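Alkaline phosphatase D (PDB 2YEQ) hydrolyses phosphate monoesters to an alcohol and phosphate, and acts as a phosphodiesterase, at an active site holding iron and calcium. Local coordinates at residues V146-Y156 against W204-N215. Numbering follows the deposited sequence.
With CA (calcium ion), chain B; FE (Fe (III) ion), chain C; CA (calcium ion), chain D; NA (sodium ion), chain E.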
loop_
_atom_site.group_PDB
_atom_site.type_symbol
_atom_site.label_atom_id
_atom_site.label_comp_id
_atom_site.label_asym_id
_atom_site.label_seq_id
_atom_site.Cartn_x
_atom_site.Cartn_y
_atom_site.Cartn_z
ATOM N N VAL A 146 8.378 5.719 -2.976
ATOM C CA VAL A 146 7.801 4.474 -2.537
ATOM C C VAL A 146 6.272 4.649 -2.496
ATOM O O VAL A 146 5.778 5.719 -2.099
ATOM C CB VAL A 146 8.311 4.086 -1.133
ATOM C CG1 VAL A 146 7.547 2.903 -0.565
ATOM C CG2 VAL A 146 9.804 3.763 -1.198
ATOM N N PHE A 147 5.558 3.601 -2.920
ATOM C CA PHE A 147 4.099 3.488 -2.748
ATOM C C PHE A 147 3.761 2.443 -1.712
ATOM O O PHE A 147 4.326 1.357 -1.691
ATOM C CB PHE A 147 3.415 3.022 -4.054
ATOM C CG PHE A 147 3.402 4.049 -5.132
ATOM C CD1 PHE A 147 2.411 4.999 -5.186
ATOM C CD2 PHE A 147 4.373 4.043 -6.133
ATOM C CE1 PHE A 147 2.384 5.944 -6.183
ATOM C CE2 PHE A 147 4.346 4.997 -7.155
ATOM C CZ PHE A 147 3.353 5.943 -7.172
ATOM N N HIS A 148 2.827 2.759 -0.823
ATOM C CA HIS A 148 2.255 1.741 0.021
ATOM C C HIS A 148 0.791 1.573 -0.392
ATOM O O HIS A 148 0.066 2.549 -0.551
ATOM C CB HIS A 148 2.409 2.075 1.504
ATOM C CG HIS A 148 2.293 0.873 2.378
ATOM N ND1 HIS A 148 1.081 0.296 2.680
ATOM C CD2 HIS A 148 3.230 0.115 2.979
ATOM C CE1 HIS A 148 1.283 -0.772 3.427
ATOM N NE2 HIS A 148 2.581 -0.905 3.627
ATOM N N LEU A 149 0.386 0.327 -0.600
ATOM C CA LEU A 149 -0.915 0.017 -1.214
ATOM C C LEU A 149 -1.924 -0.599 -0.242
ATOM O O LEU A 149 -2.983 -1.075 -0.674
ATOM C CB LEU A 149 -0.737 -0.940 -2.390
ATOM C CG LEU A 149 0.184 -0.438 -3.513
ATOM C CD1 LEU A 149 0.215 -1.481 -4.652
ATOM C CD2 LEU A 149 -0.203 0.941 -4.011
ATOM N N GLY A 150 -1.581 -0.637 1.045
ATOM C CA GLY A 150 -2.572 -0.962 2.118
ATOM C C GLY A 150 -2.115 -2.013 3.108
ATOM O O GLY A 150 -1.070 -2.648 2.937
ATOM N N ASP A 151 -2.958 -2.219 4.133
ATOM C CA ASP A 151 -2.680 -3.052 5.261
ATOM C C ASP A 151 -1.333 -2.638 5.868
ATOM O O ASP A 151 -0.500 -3.466 6.180
ATOM C CB ASP A 151 -2.717 -4.529 4.907
ATOM C CG ASP A 151 -4.116 -5.031 4.523
ATOM O OD1 ASP A 151 -5.061 -4.232 4.461
ATOM O OD2 ASP A 151 -4.225 -6.261 4.229
ATOM N N TYR A 152 -1.165 -1.331 6.020
ATOM C CA TYR A 152 -0.028 -0.774 6.738
ATOM C C TYR A 152 -0.057 -1.122 8.227
ATOM O O TYR A 152 1.008 -1.283 8.836
ATOM C CB TYR A 152 -0.002 0.723 6.548
ATOM C CG TYR A 152 1.243 1.418 7.032
ATOM C CD1 TYR A 152 1.416 1.718 8.378
ATOM C CD2 TYR A 152 2.237 1.823 6.134
ATOM C CE1 TYR A 152 2.560 2.392 8.832
ATOM C CE2 TYR A 152 3.398 2.505 6.587
ATOM C CZ TYR A 152 3.542 2.778 7.939
ATOM O OH TYR A 152 4.659 3.434 8.396
ATOM N N ILE A 153 -1.260 -1.192 8.816
ATOM C CA ILE A 153 -1.466 -1.831 10.119
ATOM C C ILE A 153 -2.537 -2.897 9.988
ATOM O O ILE A 153 -3.247 -2.914 8.984
ATOM C CB ILE A 153 -1.927 -0.840 11.220
ATOM C CG1 ILE A 153 -3.301 -0.233 10.875
ATOM C CG2 ILE A 153 -0.873 0.257 11.447
ATOM C CD1 ILE A 153 -4.015 0.422 12.079
ATOM N N TYR A 154 -2.607 -3.795 10.977
ATOM C CA TYR A 154 -3.709 -4.735 11.137
ATOM C C TYR A 154 -4.349 -4.422 12.503
ATOM O O TYR A 154 -3.676 -3.897 13.406
ATOM C CB TYR A 154 -3.255 -6.203 11.063
ATOM C CG TYR A 154 -2.887 -6.648 9.655
ATOM C CD1 TYR A 154 -1.751 -6.128 9.008
ATOM C CD2 TYR A 154 -3.691 -7.533 8.956
ATOM C CE1 TYR A 154 -1.415 -6.500 7.720
ATOM C CE2 TYR A 154 -3.369 -7.931 7.647
ATOM C CZ TYR A 154 -2.239 -7.391 7.029
ATOM O OH TYR A 154 -1.890 -7.772 5.766
ATOM N N GLU A 155 -5.623 -4.770 12.631
ATOM C CA GLU A 155 -6.469 -4.327 13.745
ATOM C C GLU A 155 -6.611 -5.310 14.881
ATOM O O GLU A 155 -7.158 -4.972 15.949
ATOM C CB GLU A 155 -7.855 -3.957 13.196
ATOM C CG GLU A 155 -8.798 -5.166 12.950
ATOM C CD GLU A 155 -8.638 -5.793 11.568
ATOM O OE1 GLU A 155 -7.607 -5.526 10.899
ATOM O OE2 GLU A 155 -9.527 -6.587 11.162
ATOM N N TYR A 156 -6.146 -6.533 14.665
ATOM C CA TYR A 156 -6.401 -7.637 15.565
ATOM C C TYR A 156 -5.791 -7.499 16.963
ATOM O O TYR A 156 -4.862 -6.726 17.179
ATOM C CB TYR A 156 -5.906 -8.939 14.949
ATOM C CG TYR A 156 -6.626 -9.298 13.667
ATOM C CD1 TYR A 156 -7.930 -9.769 13.699
ATOM C CD2 TYR A 156 -6.012 -9.144 12.424
ATOM C CE1 TYR A 156 -8.604 -10.083 12.535
ATOM C CE2 TYR A 156 -6.677 -9.440 11.258
ATOM C CZ TYR A 156 -7.975 -9.891 11.313
ATOM O OH TYR A 156 -8.639 -10.190 10.152
ATOM N N TRP A 204 7.098 8.931 0.343
ATOM C CA TRP A 204 6.104 7.879 0.193
ATOM C C TRP A 204 4.774 8.465 -0.307
ATOM O O TRP A 204 4.383 9.591 0.062
ATOM C CB TRP A 204 5.837 7.160 1.506
ATOM C CG TRP A 204 6.898 6.200 1.965
ATOM C CD1 TRP A 204 8.255 6.382 1.905
ATOM C CD2 TRP A 204 6.697 4.928 2.592
ATOM N NE1 TRP A 204 8.894 5.307 2.437
ATOM C CE2 TRP A 204 7.970 4.401 2.878
ATOM C CE3 TRP A 204 5.557 4.173 2.928
ATOM C CZ2 TRP A 204 8.142 3.176 3.480
ATOM C CZ3 TRP A 204 5.720 2.967 3.509
ATOM C CH2 TRP A 204 7.002 2.468 3.805
ATOM N N VAL A 205 4.094 7.675 -1.142
ATOM C CA VAL A 205 2.730 7.921 -1.579
ATOM C C VAL A 205 1.923 6.748 -1.051
ATOM O O VAL A 205 2.049 5.614 -1.523
ATOM C CB VAL A 205 2.628 8.058 -3.104
ATOM C CG1 VAL A 205 1.172 8.356 -3.561
ATOM C CG2 VAL A 205 3.536 9.206 -3.561
ATOM N N VAL A 206 1.115 6.998 -0.019
ATOM C CA VAL A 206 0.390 5.914 0.627
ATOM C C VAL A 206 -1.096 5.922 0.238
ATOM O O VAL A 206 -1.690 6.980 0.006
ATOM C CB VAL A 206 0.536 6.007 2.189
ATOM C CG1 VAL A 206 2.031 5.900 2.598
ATOM C CG2 VAL A 206 -0.064 7.325 2.707
ATOM N N THR A 207 -1.678 4.726 0.189
ATOM C CA THR A 207 -3.126 4.561 0.145
ATOM C C THR A 207 -3.456 3.333 0.945
ATOM O O THR A 207 -2.601 2.462 1.111
ATOM C CB THR A 207 -3.667 4.484 -1.296
ATOM O OG1 THR A 207 -5.092 4.461 -1.246
ATOM C CG2 THR A 207 -3.085 3.240 -2.075
ATOM N N TRP A 208 -4.660 3.270 1.511
ATOM C CA TRP A 208 -4.974 2.218 2.490
ATOM C C TRP A 208 -5.745 1.104 1.813
ATOM O O TRP A 208 -6.236 1.281 0.710
ATOM C CB TRP A 208 -5.808 2.787 3.657
ATOM C CG TRP A 208 -6.973 3.618 3.270
ATOM C CD1 TRP A 208 -7.859 3.394 2.254
ATOM C CD2 TRP A 208 -7.398 4.826 3.913
ATOM N NE1 TRP A 208 -8.803 4.402 2.225
ATOM C CE2 TRP A 208 -8.544 5.286 3.234
ATOM C CE3 TRP A 208 -6.930 5.551 5.014
ATOM C CZ2 TRP A 208 -9.212 6.450 3.601
ATOM C CZ3 TRP A 208 -7.584 6.708 5.375
ATOM C CH2 TRP A 208 -8.730 7.146 4.674
ATOM N N ASP A 209 -5.857 -0.026 2.485
ATOM C CA ASP A 209 -6.814 -1.061 2.113
ATOM C C ASP A 209 -7.719 -1.299 3.331
ATOM O O ASP A 209 -8.121 -0.317 3.975
ATOM C CB ASP A 209 -6.139 -2.353 1.612
ATOM C CG ASP A 209 -7.136 -3.315 0.936
ATOM O OD1 ASP A 209 -8.077 -2.827 0.241
ATOM O OD2 ASP A 209 -6.997 -4.573 1.152
ATOM N N ASP A 210 -8.038 -2.542 3.663
ATOM C CA ASP A 210 -9.070 -2.796 4.704
ATOM C C ASP A 210 -8.550 -2.746 6.120
ATOM O O ASP A 210 -9.233 -2.215 6.997
ATOM C CB ASP A 210 -9.850 -4.110 4.492
ATOM C CG ASP A 210 -8.976 -5.308 4.230
ATOM O OD1 ASP A 210 -7.805 -5.137 3.777
ATOM O OD2 ASP A 210 -9.448 -6.447 4.467
ATOM N N HIS A 211 -7.349 -3.287 6.352
ATOM C CA HIS A 211 -6.877 -3.489 7.701
ATOM C C HIS A 211 -6.439 -2.237 8.446
ATOM O O HIS A 211 -6.257 -2.291 9.666
ATOM C CB HIS A 211 -5.821 -4.568 7.746
ATOM C CG HIS A 211 -6.365 -5.956 7.611
ATOM N ND1 HIS A 211 -7.110 -6.569 8.602
ATOM C CD2 HIS A 211 -6.216 -6.876 6.626
ATOM C CE1 HIS A 211 -7.379 -7.812 8.234
ATOM N NE2 HIS A 211 -6.867 -8.016 7.031
ATOM N N GLU A 212 -6.333 -1.103 7.748
ATOM C CA GLU A 212 -6.212 0.171 8.432
ATOM C C GLU A 212 -7.483 0.498 9.271
ATOM O O GLU A 212 -7.433 1.379 10.127
ATOM C CB GLU A 212 -5.996 1.280 7.430
ATOM C CG GLU A 212 -4.545 1.347 6.943
ATOM C CD GLU A 212 -4.225 0.530 5.684
ATOM O OE1 GLU A 212 -5.012 -0.349 5.235
ATOM O OE2 GLU A 212 -3.103 0.778 5.145
ATOM N N VAL A 213 -8.609 -0.166 8.959
ATOM C CA VAL A 213 -9.839 -0.071 9.775
ATOM C C VAL A 213 -10.212 -1.416 10.322
ATOM O O VAL A 213 -10.064 -1.671 11.522
ATOM C CB VAL A 213 -11.015 0.549 9.022
ATOM C CG1 VAL A 213 -12.171 0.878 10.057
ATOM C CG2 VAL A 213 -10.588 1.794 8.259
ATOM N N GLU A 214 -10.704 -2.295 9.455
ATOM C CA GLU A 214 -11.077 -3.638 9.863
ATOM C C GLU A 214 -11.183 -4.508 8.633
ATOM O O GLU A 214 -11.592 -4.029 7.577
ATOM C CB GLU A 214 -12.432 -3.672 10.635
ATOM C CG GLU A 214 -12.742 -5.100 11.180
ATOM C CD GLU A 214 -14.139 -5.289 11.855
ATOM O OE1 GLU A 214 -15.103 -4.661 11.379
ATOM O OE2 GLU A 214 -14.234 -6.116 12.822
ATOM N N ASN A 215 -10.872 -5.790 8.794
ATOM C CA ASN A 215 -10.930 -6.748 7.688
ATOM C C ASN A 215 -12.204 -6.679 6.828
ATOM O O ASN A 215 -13.337 -6.772 7.350
ATOM C CB ASN A 215 -10.811 -8.186 8.205
ATOM C CG ASN A 215 -10.584 -9.193 7.080
ATOM O OD1 ASN A 215 -9.643 -9.042 6.279
ATOM N ND2 ASN A 215 -11.433 -10.228 7.019
HETATM CA CA CA B . -6.080 -6.166 2.531
HETATM FE FE FE C . -2.943 -7.982 4.083
HETATM CA CA CA D . -9.006 -8.647 4.043
HETATM NA NA NA E . -13.076 -7.683 14.068
HETATM O O HOH W 1 -11.306 -7.983 12.710
HETATM O O HOH W 2 -14.864 -7.422 15.340
HETATM O O HOH W 3 -14.220 -9.024 12.611
HETATM O O HOH W 4 -3.985 -5.075 1.514
HETATM O O HOH W 5 -8.573 -10.818 3.777
#
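E155 reaches H211 because its CG sits between the backbone N and the carbonyl carbon (chi1 81°) and the chain then bends at chi2; H211 turns its CG away from its own carbonyl carbon (chi1 -75°), which sets the imidazole edge-on to the E155 carboxylate with one face against the Y154 ring. H211 ND1 gives a nearly straight bond to the syn lone pair of E155 OE1 (2.6 Å), in the ring plane, which helps fix the ring's rotation. E155 OE2 accepts hydrogen bonds from N215 N, which comes from above the carboxylate plane, and from a water bound to the sodium ion. Y154 CD2 lies over the centre of the imidazole, the two rings inclined at 31°, and Y154 OH binds the iron (2.0 Å) and has a polar partner in S412. D151 OD2 bridges iron (2.1 Å) and a first calcium (2.5 Å), while OD1 accepts the backbone N of H211. Behind this shell, E212 OE1 receives D151 N (3.0 Å) and D209 N from opposite faces of its plane, and OE2 receives Y152 N. Were E212 an alanine, these three buried amides would probably lose their shared acceptor and the D151 and D209 loops could shift against the first calcium. D209 OD2 and D210 OD1 bind that ion too, with D380; D210 OD2 and N215 OD1, with N216, hold a second calcium; C124 and H382 join the iron. Upstream, strands 146-148 and 204-206 run parallel, V205 N bonding V146 O (2.8 Å). Metal ligands on loops leaving the C-terminal ends of neighbouring parallel strands, with one aspartate bridging two ions, mark the calcineurin-like metallophosphoesterase fold.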